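Local coordinates for 3-keto-5-aminohexanoate cleavage protein (Archaeoglobus fulgidus, PDB 3LOT) that probably catalyses the zinc-dependent cleavage of a beta-keto acid such as 3-keto-5-aminohexanoate, at residues C12-A17 / D32-E37; R162-K165 / K170-L173; F186-G191 / P195-Q200; F242-G247 / A277-K282. One frame throughout, in Å; residues are numbered along the deposited sequence.

Contact 1 of 4, residues C12-A17 / D32-E37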
loop_
_atom_site.group_PDB
_atom_site.type_symbol
_atom_site.label_atom_id
_atom_site.label_comp_id
_atom_site.label_asym_id
_atom_site.label_seq_id
_atom_site.Cartn_x
_atom_site.Cartn_y
_atom_site.Cartn_z
ATOM N N CYS D 12 -28.910 -4.405 5.346
ATOM C CA CYS D 12 -29.623 -3.682 4.283
ATOM C C CYS D 12 -30.068 -2.296 4.739
ATOM O O CYS D 12 -30.842 -2.187 5.673
ATOM C CB CYS D 12 -30.788 -4.484 3.718
ATOM S SG CYS D 12 -31.386 -3.748 2.154
ATOM N N ALA D 13 -29.519 -1.260 4.100
ATOM C CA ALA D 13 -29.832 0.144 4.418
ATOM C C ALA D 13 -31.042 0.598 3.594
ATOM O O ALA D 13 -30.951 0.808 2.393
ATOM C CB ALA D 13 -28.611 1.035 4.181
ATOM N N ILE D 14 -32.178 0.754 4.262
ATOM C CA ILE D 14 -33.470 0.743 3.577
ATOM C C ILE D 14 -33.810 2.021 2.775
ATOM O O ILE D 14 -34.384 1.930 1.664
ATOM C CB ILE D 14 -34.617 0.460 4.577
ATOM C CG1 ILE D 14 -34.454 -0.927 5.232
ATOM C CG2 ILE D 14 -36.028 0.649 3.931
ATOM C CD1 ILE D 14 -34.407 -2.146 4.262
ATOM N N THR D 15 -33.509 3.201 3.329
ATOM C CA THR D 15 -33.890 4.418 2.650
ATOM C C THR D 15 -32.951 5.623 2.779
ATOM O O THR D 15 -32.836 6.412 1.852
ATOM C CB THR D 15 -35.391 4.812 2.931
ATOM O OG1 THR D 15 -35.806 5.851 2.015
ATOM C CG2 THR D 15 -35.667 5.273 4.357
ATOM N N GLY D 16 -32.330 5.794 3.924
ATOM C CA GLY D 16 -31.410 6.904 4.077
ATOM C C GLY D 16 -32.036 8.274 4.023
ATOM O O GLY D 16 -33.278 8.450 4.207
ATOM N N ALA D 17 -31.153 9.237 3.759
ATOM C CA ALA D 17 -31.459 10.630 3.695
ATOM C C ALA D 17 -30.866 11.304 2.462
ATOM O O ALA D 17 -31.066 12.525 2.267
ATOM C CB ALA D 17 -30.950 11.306 4.966
ATOM N N ASP D 32 -44.742 2.958 6.497
ATOM C CA ASP D 32 -45.176 1.588 6.211
ATOM C C ASP D 32 -44.357 0.976 5.074
ATOM O O ASP D 32 -44.082 -0.229 5.091
ATOM C CB ASP D 32 -46.662 1.529 5.893
ATOM C CG ASP D 32 -47.529 1.694 7.122
ATOM O OD1 ASP D 32 -47.113 1.375 8.277
ATOM O OD2 ASP D 32 -48.676 2.141 6.929
ATOM N N GLN D 33 -43.979 1.792 4.087
ATOM C CA GLN D 33 -43.069 1.318 3.047
ATOM C C GLN D 33 -41.703 0.919 3.591
ATOM O O GLN D 33 -41.159 -0.101 3.219
ATOM C CB GLN D 33 -42.859 2.384 1.975
ATOM C CG GLN D 33 -44.033 2.586 1.093
ATOM C CD GLN D 33 -43.841 3.777 0.181
ATOM O OE1 GLN D 33 -42.804 4.440 0.211
ATOM N NE2 GLN D 33 -44.806 4.007 -0.672
ATOM N N ILE D 34 -41.151 1.716 4.488
ATOM C CA ILE D 34 -39.882 1.380 5.122
ATOM C C ILE D 34 -40.003 0.056 5.903
ATOM O O ILE D 34 -39.123 -0.804 5.810
ATOM C CB ILE D 34 -39.358 2.569 6.031
ATOM C CG1 ILE D 34 -39.020 3.789 5.187
ATOM C CG2 ILE D 34 -38.133 2.119 6.881
ATOM C CD1 ILE D 34 -39.138 5.147 5.996
ATOM N N VAL D 35 -41.095 -0.107 6.649
ATOM C CA VAL D 35 -41.328 -1.319 7.423
ATOM C C VAL D 35 -41.375 -2.572 6.519
ATOM O O VAL D 35 -40.683 -3.543 6.764
ATOM C CB VAL D 35 -42.640 -1.223 8.232
ATOM C CG1 VAL D 35 -42.985 -2.588 8.880
ATOM C CG2 VAL D 35 -42.585 -0.143 9.258
ATOM N N GLU D 36 -42.167 -2.513 5.456
ATOM C CA GLU D 36 -42.338 -3.640 4.542
ATOM C C GLU D 36 -41.036 -3.976 3.822
ATOM O O GLU D 36 -40.690 -5.150 3.680
ATOM C CB GLU D 36 -43.457 -3.376 3.528
ATOM C CG GLU D 36 -44.820 -3.468 4.110
ATOM C CD GLU D 36 -45.090 -4.876 4.702
ATOM O OE1 GLU D 36 -44.912 -5.874 3.922
ATOM O OE2 GLU D 36 -45.481 -4.971 5.930
ATOM N N GLU D 37 -40.290 -2.955 3.411
ATOM C CA GLU D 37 -39.011 -3.188 2.760
ATOM C C GLU D 37 -37.975 -3.744 3.710
ATOM O O GLU D 37 -37.182 -4.544 3.287
ATOM C CB GLU D 37 -38.474 -1.902 2.168
ATOM C CG GLU D 37 -39.160 -1.527 0.910
ATOM C CD GLU D 37 -38.601 -2.317 -0.283
ATOM O OE1 GLU D 37 -37.524 -1.912 -0.854
ATOM O OE2 GLU D 37 -39.265 -3.331 -0.622
#

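Contact 2 of 4, residues R162-K165 / K170-L173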
loop_
_atom_site.group_PDB
_atom_site.type_symbol
_atom_site.label_atom_id
_atom_site.label_comp_id
_atom_site.label_asym_id
_atom_site.label_seq_id
_atom_site.Cartn_x
_atom_site.Cartn_y
_atom_site.Cartn_z
ATOM N N ARG D 162 -21.288 8.222 25.769
ATOM C CA ARG D 162 -21.992 8.037 27.012
ATOM C C ARG D 162 -23.456 7.690 26.865
ATOM O O ARG D 162 -23.955 6.817 27.564
ATOM C CB ARG D 162 -21.893 9.279 27.872
ATOM C CG ARG D 162 -20.512 9.463 28.489
ATOM C CD ARG D 162 -20.533 10.620 29.522
ATOM N NE ARG D 162 -20.414 11.931 28.862
ATOM C CZ ARG D 162 -19.270 12.453 28.391
ATOM N NH1 ARG D 162 -18.113 11.785 28.502
ATOM N NH2 ARG D 162 -19.286 13.653 27.788
ATOM N N ILE D 163 -24.129 8.366 25.946
ATOM C CA ILE D 163 -25.509 8.077 25.627
ATOM C C ILE D 163 -25.705 6.611 25.196
ATOM O O ILE D 163 -26.660 5.936 25.635
ATOM C CB ILE D 163 -26.052 9.051 24.551
ATOM C CG1 ILE D 163 -26.250 10.436 25.142
ATOM C CG2 ILE D 163 -27.378 8.542 24.006
ATOM C CD1 ILE D 163 -26.267 11.558 24.111
ATOM N N PHE D 164 -24.801 6.102 24.361
ATOM C CA PHE D 164 -24.915 4.709 23.895
ATOM C C PHE D 164 -24.741 3.753 25.056
ATOM O O PHE D 164 -25.515 2.809 25.213
ATOM C CB PHE D 164 -23.896 4.402 22.781
ATOM C CG PHE D 164 -24.363 4.799 21.412
ATOM C CD1 PHE D 164 -24.776 6.111 21.150
ATOM C CD2 PHE D 164 -24.385 3.866 20.362
ATOM C CE1 PHE D 164 -25.196 6.501 19.835
ATOM C CE2 PHE D 164 -24.800 4.252 19.077
ATOM C CZ PHE D 164 -25.210 5.572 18.828
ATOM N N LYS D 165 -23.751 4.006 25.901
ATOM C CA LYS D 165 -23.543 3.141 27.072
ATOM C C LYS D 165 -24.739 3.157 28.018
ATOM O O LYS D 165 -25.121 2.133 28.550
ATOM C CB LYS D 165 -22.288 3.593 27.819
ATOM C CG LYS D 165 -20.997 3.126 27.181
ATOM C CD LYS D 165 -19.810 3.796 27.811
ATOM C CE LYS D 165 -18.522 3.365 27.121
ATOM N NZ LYS D 165 -17.363 4.057 27.716
ATOM N N LYS D 170 -25.127 -0.574 21.084
ATOM C CA LYS D 170 -23.806 -0.737 20.510
ATOM C C LYS D 170 -23.578 0.314 19.433
ATOM O O LYS D 170 -24.410 0.477 18.538
ATOM C CB LYS D 170 -23.591 -2.090 19.861
ATOM C CG LYS D 170 -22.115 -2.276 19.482
ATOM C CD LYS D 170 -21.768 -3.658 19.044
ATOM C CE LYS D 170 -20.237 -3.810 18.731
ATOM N NZ LYS D 170 -19.401 -3.783 19.951
ATOM N N PRO D 171 -22.427 0.995 19.491
ATOM C CA PRO D 171 -22.060 1.889 18.415
ATOM C C PRO D 171 -21.582 1.161 17.164
ATOM O O PRO D 171 -20.735 0.265 17.209
ATOM C CB PRO D 171 -20.900 2.711 19.023
ATOM C CG PRO D 171 -20.941 2.433 20.461
ATOM C CD PRO D 171 -21.497 1.106 20.626
ATOM N N GLU D 172 -22.121 1.573 16.033
ATOM C CA GLU D 172 -21.568 1.191 14.753
ATOM C C GLU D 172 -20.904 2.443 14.228
ATOM O O GLU D 172 -21.590 3.408 13.920
ATOM C CB GLU D 172 -22.653 0.741 13.801
ATOM C CG GLU D 172 -22.095 0.372 12.434
ATOM C CD GLU D 172 -23.117 -0.199 11.502
ATOM O OE1 GLU D 172 -23.818 0.594 10.868
ATOM O OE2 GLU D 172 -23.154 -1.426 11.339
ATOM N N LEU D 173 -19.579 2.391 14.075
ATOM C CA LEU D 173 -18.765 3.594 14.009
ATOM C C LEU D 173 -18.497 3.868 12.555
ATOM O O LEU D 173 -17.702 3.184 11.948
ATOM C CB LEU D 173 -17.465 3.372 14.769
ATOM C CG LEU D 173 -17.620 3.028 16.278
ATOM C CD1 LEU D 173 -16.317 2.467 16.782
ATOM C CD2 LEU D 173 -18.020 4.278 17.060
#

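Contact 3 of 4, residues F186-G191 / P195-Q200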
loop_
_atom_site.group_PDB
_atom_site.type_symbol
_atom_site.label_atom_id
_atom_site.label_comp_id
_atom_site.label_asym_id
_atom_site.label_seq_id
_atom_site.Cartn_x
_atom_site.Cartn_y
_atom_site.Cartn_z
ATOM N N PHE D 186 -8.339 7.155 18.610
ATOM C CA PHE D 186 -8.172 8.081 19.710
ATOM C C PHE D 186 -9.262 7.896 20.758
ATOM O O PHE D 186 -8.954 7.822 21.938
ATOM C CB PHE D 186 -8.130 9.511 19.184
ATOM C CG PHE D 186 -8.191 10.567 20.256
ATOM C CD1 PHE D 186 -7.056 10.951 20.941
ATOM C CD2 PHE D 186 -9.375 11.198 20.546
ATOM C CE1 PHE D 186 -7.107 11.959 21.914
ATOM C CE2 PHE D 186 -9.432 12.197 21.495
ATOM C CZ PHE D 186 -8.300 12.580 22.180
HETATM N N MSE D 187 -10.518 7.845 20.328
HETATM C CA MSE D 187 -11.652 7.691 21.251
HETATM C C MSE D 187 -11.639 6.340 21.956
HETATM O O MSE D 187 -12.019 6.234 23.131
HETATM C CB MSE D 187 -12.983 7.852 20.501
HETATM C CG MSE D 187 -13.288 9.270 19.939
HETATM SE SE MSE D 187 -13.336 10.617 21.323
HETATM C CE MSE D 187 -15.053 10.062 22.069
ATOM N N PHE D 188 -11.175 5.322 21.239
ATOM C CA PHE D 188 -10.942 3.986 21.821
ATOM C C PHE D 188 -9.863 4.070 22.868
ATOM O O PHE D 188 -10.089 3.684 23.998
ATOM C CB PHE D 188 -10.622 2.979 20.698
ATOM C CG PHE D 188 -10.113 1.635 21.153
ATOM C CD1 PHE D 188 -10.738 0.918 22.142
ATOM C CD2 PHE D 188 -9.028 1.043 20.494
ATOM C CE1 PHE D 188 -10.272 -0.344 22.521
ATOM C CE2 PHE D 188 -8.561 -0.215 20.877
ATOM C CZ PHE D 188 -9.200 -0.909 21.887
ATOM N N HIS D 189 -8.712 4.642 22.530
ATOM C CA HIS D 189 -7.609 4.636 23.474
ATOM C C HIS D 189 -7.845 5.582 24.633
ATOM O O HIS D 189 -7.297 5.406 25.715
ATOM C CB HIS D 189 -6.269 4.909 22.782
ATOM C CG HIS D 189 -5.907 3.844 21.789
ATOM N ND1 HIS D 189 -5.289 4.120 20.588
ATOM C CD2 HIS D 189 -6.144 2.508 21.795
ATOM C CE1 HIS D 189 -5.141 2.994 19.910
ATOM N NE2 HIS D 189 -5.638 2.002 20.625
ATOM N N GLU D 190 -8.720 6.546 24.434
ATOM C CA GLU D 190 -9.111 7.454 25.501
ATOM C C GLU D 190 -10.154 6.848 26.450
ATOM O O GLU D 190 -10.499 7.435 27.457
ATOM C CB GLU D 190 -9.637 8.756 24.885
ATOM C CG GLU D 190 -8.550 9.622 24.305
ATOM C CD GLU D 190 -7.622 10.217 25.328
ATOM O OE1 GLU D 190 -8.137 10.832 26.289
ATOM O OE2 GLU D 190 -6.373 10.108 25.169
ATOM N N GLY D 191 -10.622 5.650 26.125
ATOM C CA GLY D 191 -11.554 4.941 26.959
ATOM C C GLY D 191 -13.018 5.191 26.657
ATOM O O GLY D 191 -13.830 4.768 27.422
ATOM N N PRO D 195 -14.350 -2.029 23.428
ATOM C CA PRO D 195 -14.054 -3.040 22.437
ATOM C C PRO D 195 -14.899 -4.271 22.678
ATOM O O PRO D 195 -15.392 -4.434 23.759
ATOM C CB PRO D 195 -12.598 -3.369 22.719
ATOM C CG PRO D 195 -12.477 -3.223 24.141
ATOM C CD PRO D 195 -13.330 -2.009 24.473
ATOM N N PRO D 196 -15.082 -5.118 21.668
ATOM C CA PRO D 196 -14.635 -4.949 20.284
ATOM C C PRO D 196 -15.481 -3.923 19.545
ATOM O O PRO D 196 -16.703 -3.906 19.651
ATOM C CB PRO D 196 -14.863 -6.329 19.662
ATOM C CG PRO D 196 -15.783 -7.012 20.558
ATOM C CD PRO D 196 -15.703 -6.426 21.899
ATOM N N LEU D 197 -14.814 -3.070 18.807
ATOM C CA LEU D 197 -15.481 -2.025 18.092
ATOM C C LEU D 197 -16.125 -2.606 16.832
ATOM O O LEU D 197 -15.692 -3.627 16.301
ATOM C CB LEU D 197 -14.488 -0.934 17.701
ATOM C CG LEU D 197 -13.566 -0.374 18.803
ATOM C CD1 LEU D 197 -12.677 0.672 18.177
ATOM C CD2 LEU D 197 -14.330 0.195 19.975
ATOM N N ARG D 198 -17.181 -1.953 16.394
ATOM C CA ARG D 198 -17.806 -2.232 15.113
ATOM C C ARG D 198 -17.638 -1.025 14.227
ATOM O O ARG D 198 -18.210 0.011 14.506
ATOM C CB ARG D 198 -19.284 -2.548 15.324
ATOM C CG ARG D 198 -20.064 -2.856 14.038
ATOM C CD ARG D 198 -19.474 -3.966 13.242
ATOM N NE ARG D 198 -20.397 -4.377 12.181
ATOM C CZ ARG D 198 -20.193 -5.397 11.340
ATOM N NH1 ARG D 198 -19.123 -6.140 11.442
ATOM N NH2 ARG D 198 -21.084 -5.683 10.388
ATOM N N LEU D 199 -16.895 -1.177 13.131
ATOM C CA LEU D 199 -16.641 -0.075 12.190
ATOM C C LEU D 199 -17.346 -0.320 10.865
ATOM O O LEU D 199 -17.445 -1.438 10.382
ATOM C CB LEU D 199 -15.123 0.099 11.861
ATOM C CG LEU D 199 -13.988 0.206 12.894
ATOM C CD1 LEU D 199 -12.813 1.102 12.398
ATOM C CD2 LEU D 199 -14.453 0.675 14.217
ATOM N N GLN D 200 -17.764 0.748 10.224
ATOM C CA GLN D 200 -18.239 0.658 8.887
ATOM C C GLN D 200 -17.502 1.673 8.017
ATOM O O GLN D 200 -17.403 2.856 8.348
ATOM C CB GLN D 200 -19.715 0.891 8.888
ATOM C CG GLN D 200 -20.380 0.824 7.525
ATOM C CD GLN D 200 -21.690 0.125 7.641
ATOM O OE1 GLN D 200 -21.858 -0.966 7.131
ATOM N NE2 GLN D 200 -22.610 0.719 8.399
#

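Contact 4 of 4, residues F242-G247 / A277-K282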
loop_
_atom_site.group_PDB
_atom_site.type_symbol
_atom_site.label_atom_id
_atom_site.label_comp_id
_atom_site.label_asym_id
_atom_site.label_seq_id
_atom_site.Cartn_x
_atom_site.Cartn_y
_atom_site.Cartn_z
ATOM N N PHE D 242 -20.722 1.293 -7.152
ATOM C CA PHE D 242 -19.626 0.591 -6.495
ATOM C C PHE D 242 -20.115 -0.312 -5.389
ATOM O O PHE D 242 -19.316 -1.007 -4.754
ATOM C CB PHE D 242 -18.576 1.603 -5.962
ATOM C CG PHE D 242 -17.938 2.383 -7.066
ATOM C CD1 PHE D 242 -16.967 1.824 -7.835
ATOM C CD2 PHE D 242 -18.407 3.629 -7.397
ATOM C CE1 PHE D 242 -16.415 2.540 -8.869
ATOM C CE2 PHE D 242 -17.856 4.336 -8.417
ATOM C CZ PHE D 242 -16.869 3.777 -9.168
ATOM N N GLN D 243 -21.435 -0.339 -5.196
ATOM C CA GLN D 243 -22.076 -1.111 -4.137
ATOM C C GLN D 243 -21.699 -2.593 -4.216
ATOM O O GLN D 243 -21.254 -3.170 -3.227
ATOM C CB GLN D 243 -23.601 -0.948 -4.176
ATOM C CG GLN D 243 -24.350 -1.766 -3.105
ATOM C CD GLN D 243 -25.841 -1.457 -3.074
ATOM O OE1 GLN D 243 -26.319 -0.728 -2.202
ATOM N NE2 GLN D 243 -26.544 -1.928 -4.066
HETATM N N MSE D 244 -21.880 -3.204 -5.379
HETATM C CA MSE D 244 -21.655 -4.660 -5.485
HETATM C C MSE D 244 -20.158 -5.012 -5.593
HETATM O O MSE D 244 -19.685 -5.922 -4.903
HETATM C CB MSE D 244 -22.500 -5.273 -6.592
HETATM C CG MSE D 244 -24.013 -5.194 -6.378
HETATM SE SE MSE D 244 -24.605 -6.209 -4.845
HETATM C CE MSE D 244 -26.427 -5.442 -4.721
ATOM N N PRO D 245 -19.388 -4.301 -6.443
ATOM C CA PRO D 245 -17.948 -4.595 -6.571
ATOM C C PRO D 245 -17.173 -4.426 -5.243
ATOM O O PRO D 245 -16.437 -5.358 -4.784
ATOM C CB PRO D 245 -17.462 -3.570 -7.618
ATOM C CG PRO D 245 -18.637 -3.247 -8.384
ATOM C CD PRO D 245 -19.807 -3.275 -7.405
ATOM N N LEU D 246 -17.373 -3.292 -4.589
ATOM C CA LEU D 246 -16.661 -3.053 -3.339
ATOM C C LEU D 246 -17.239 -3.914 -2.206
ATOM O O LEU D 246 -16.512 -4.374 -1.328
ATOM C CB LEU D 246 -16.664 -1.565 -2.980
ATOM C CG LEU D 246 -16.061 -0.656 -4.030
ATOM C CD1 LEU D 246 -15.899 0.762 -3.483
ATOM C CD2 LEU D 246 -14.709 -1.213 -4.456
ATOM N N GLY D 247 -18.540 -4.158 -2.225
ATOM C CA GLY D 247 -19.086 -5.083 -1.250
ATOM C C GLY D 247 -18.501 -6.490 -1.350
ATOM O O GLY D 247 -18.222 -7.123 -0.340
ATOM N N ALA D 277 -34.883 -5.789 -1.425
ATOM C CA ALA D 277 -34.735 -7.232 -1.452
ATOM C C ALA D 277 -33.937 -7.658 -2.666
ATOM O O ALA D 277 -33.165 -8.562 -2.580
ATOM C CB ALA D 277 -36.105 -7.933 -1.404
ATOM N N GLU D 278 -34.110 -6.989 -3.799
ATOM C CA GLU D 278 -33.378 -7.354 -4.999
ATOM C C GLU D 278 -31.840 -7.285 -4.871
ATOM O O GLU D 278 -31.117 -8.132 -5.388
ATOM C CB GLU D 278 -33.836 -6.465 -6.164
ATOM C CG GLU D 278 -33.535 -7.024 -7.492
ATOM C CD GLU D 278 -33.812 -6.036 -8.645
ATOM O OE1 GLU D 278 -34.098 -4.848 -8.402
ATOM O OE2 GLU D 278 -33.720 -6.466 -9.806
ATOM N N GLN D 279 -31.361 -6.241 -4.208
ATOM C CA GLN D 279 -29.940 -6.059 -3.934
ATOM C C GLN D 279 -29.463 -7.054 -2.874
ATOM O O GLN D 279 -28.366 -7.602 -2.975
ATOM C CB GLN D 279 -29.693 -4.627 -3.447
ATOM C CG GLN D 279 -29.808 -3.560 -4.528
ATOM C CD GLN D 279 -29.692 -2.133 -3.971
ATOM O OE1 GLN D 279 -29.662 -1.933 -2.756
ATOM N NE2 GLN D 279 -29.598 -1.154 -4.857
ATOM N N VAL D 280 -30.267 -7.277 -1.842
ATOM C CA VAL D 280 -29.918 -8.298 -0.844
ATOM C C VAL D 280 -29.782 -9.688 -1.477
ATOM O O VAL D 280 -28.811 -10.373 -1.231
ATOM C CB VAL D 280 -30.907 -8.343 0.323
ATOM C CG1 VAL D 280 -30.577 -9.524 1.263
ATOM C CG2 VAL D 280 -30.900 -7.017 1.049
ATOM N N GLU D 281 -30.746 -10.091 -2.320
ATOM C CA GLU D 281 -30.677 -11.388 -3.010
ATOM C C GLU D 281 -29.409 -11.526 -3.840
ATOM O O GLU D 281 -28.782 -12.573 -3.824
ATOM C CB GLU D 281 -31.895 -11.609 -3.900
ATOM C CG GLU D 281 -33.146 -11.677 -3.089
ATOM C CD GLU D 281 -34.457 -11.526 -3.877
ATOM O OE1 GLU D 281 -34.475 -11.161 -5.075
ATOM O OE2 GLU D 281 -35.498 -11.819 -3.257
ATOM N N LYS D 282 -29.049 -10.464 -4.549
ATOM C CA LYS D 282 -27.800 -10.438 -5.356
ATOM C C LYS D 282 -26.538 -10.629 -4.512
ATOM O O LYS D 282 -25.662 -11.447 -4.841
ATOM C CB LYS D 282 -27.705 -9.131 -6.122
ATOM C CG LYS D 282 -26.468 -8.995 -7.020
ATOM C CD LYS D 282 -26.658 -7.784 -7.922
ATOM C CE LYS D 282 -25.658 -7.734 -9.036
ATOM N NZ LYS D 282 -25.999 -8.767 -10.024
#

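Contact 1 of 4, residues C12-A17 / D32-E37
Ile14 and Ile34 mark the closest backbone approach, with a CA–CA distance of 6.6 Å. Strand 7-13 has just ended at Ala13, and the chain runs on as a loop past the first half of helix 31-43. No hydrogen bond spans this gap, so side chains carry the contact. Ile14 uses both branches. The Ile14 and Ile34 side chains cross obliquely: Ile14 CG2, set anti to the backbone N (CG1 at chi1 -62°), lies 3.9 Å from Ile34 CG2, and it also lies 3.9 Å from Glu37 CB. The other branch runs along the helix, bringing Ile14 CD1 to 3.8 Å from Glu37 O. The two segments belong to the strand 7-13, helix 31-43, strand 48-54 beta-alpha-beta unit of a TIM barrel, and both isoleucines also pack on Ile51 of the third element. Thr15 meets Ile34 at about a right angle: its methyl CG2 is 3.8 Å from Ile34 CG1 and 3.8 Å from Ile34 CD1. With chi1 at -168°, OG1 is anti to the backbone N and is held by Pro28 O and Arg54 NE, so the hydroxyl is satisfied while the methyl faces the helix. The Thr15 side chain lies about 4 Å from that of the zinc ligand His52. Asn276 bridges the two segments, with its backbone N bonded to Glu37 OE1 and its ND2 to Ile14 O.

Contact 2 of 4, residues R162-K165 / K170-L173
The ring of Phe164 meets the start of strand 170-175 with its edge, at the peptide joining Lys170 to Pro171. In this TIM barrel the contact lays the end of helix 154-166 against the strand that follows it. Ring atom CD2 does most of the touching, 3.6 Å from Pro171 N and 3.7 Å from Pro171 CG. Lys170 C lies in the plane of the ring, at its edge. Because a proline nitrogen in a peptide carries no hydrogen, the aromatic edge can close on it without covering a backbone donor. The ring reaches this place because Phe164 CG is anti to its own carbonyl carbon (chi1 -84°), on a CB that already points at the strand. In the next shell, Phe114 of strand 111-115 stacks edge-to-face with Phe164 and also touches Pro171, while Val104 and Ala112 touch the Phe164 side chain. Lys170 is positioned through backbone bonds to Glu110 and Ala112, and its ammonium group turns from the helix to Pro196 O. A serine in place of Phe164 would probably open a gap beside Pro171 and leave Phe114 without its edge-to-face partner. Beyond CD2, the neighbouring ring atom CE2 continues along the same peptide, 3.7 Å from Pro171 CA and 3.8 Å from Lys170 O.

Contact 3 of 4, residues F186-G191 / P195-Q200
Phe188 lies across two aliphatic side chains, meeting Pro195 at about a right angle and Leu197 obliquely. The far part of its ring takes the proline: CE1 is 3.8 Å from Pro195 CB and 4.0 Å from Pro195 CG. The root takes the leucine, with Leu197 CD1 at 4.0 Å from Phe188 CB and equally far from Phe188 CG. Placing CG anti to the backbone N (chi1 169°) swings the ring from the helix toward both partners. The contact closes the second half of a beta-alpha-beta unit of the barrel, in which helix 178-189 hands over to strand 197-203. Gly191, at positive phi, leaves the helical conformation in a Schellman motif, its N bonded to Phe188 O at 2.9 Å. A cis peptide precedes Pro196, whose CB points away from the helix, while those of Pro195 and Leu197 on either side of it point toward it. Leu197 also packs on Leu173 and Tyr232, its strand neighbours. Two residues before Phe188, Phe186 packs on Leu206 of the second subunit. With only carbon atoms meeting and no hydrogen bond across, the hold comes from shape and burial rather than from any directional bond.

Contact 4 of 4, residues F242-G247 / A277-K282
An extended Gln243, with CG anti to the backbone N (chi1 179°), and a Met244 bent at its second torsion reach from helix 243-252 to Gln279 and Lys282. The two helices come after neighbouring strands of the TIM barrel, 232-238 and 256-259, the second by way of a longer connection. Their short segments run at 33° to each other with axes 11.7 Å apart, a spacing bridged by long side chains. Gln243 and Gln279 cross at about a right angle, their amide planes 84° apart. Gln243 NE2 lies 3.2 Å from Gln279 CD and 3.2 Å from Gln279 NE2, but the latter are two donors, and the approach to Gln279 OE1 is poorly angled; as modelled, no hydrogen bond joins the two amides. The Gln279 amide is fixed by other partners: its NE2 donates to Tyr266 O and Ser264 O, and its OE1 takes a weak bond from Gly260 N. An alanine at Gln279 would probably leave those two carbonyls without their donor and take away the group that the Gln243 amide packs against. Selenomethionine Met244 reaches the same helix beside the amides, its CE 3.4 Å from Gln279 O and 3.6 Å from Gln279 CB. Lys282 contributes its aliphatic chain here and sends NZ to a salt bridge with Glu289 of the third subunit. Lys282 CG lies 4.0 Å from Met244 SE, and Lys282 CD 4.0 Å from Met244 CG.

From the N terminus the four contacts follow in series, none nesting in or crossing another. Contact 1 closes the loop between strand 7-13 and helix 31-43, with 14 residues between its segments. Contact 2 spans the short turn into strand 170-175, four residues separating its segments, and contact 3 the turn into strand 197-203, with three. Contact 4 closes the longest loop, 29 residues between segments on two barrel helices, including strands 256-259 and 271-272. Contacts 2 and 3 adjoin, their strands being neighbours in the sheet: Leu173 N lies 2.8 Å from Arg198 O. Contacts 1 and 4 meet where Cys12 SG lies 3.5 Å from Val280 CG2. Contacts 1 and 3 sit on opposite sides of the chain's centre, as do contacts 2 and 4.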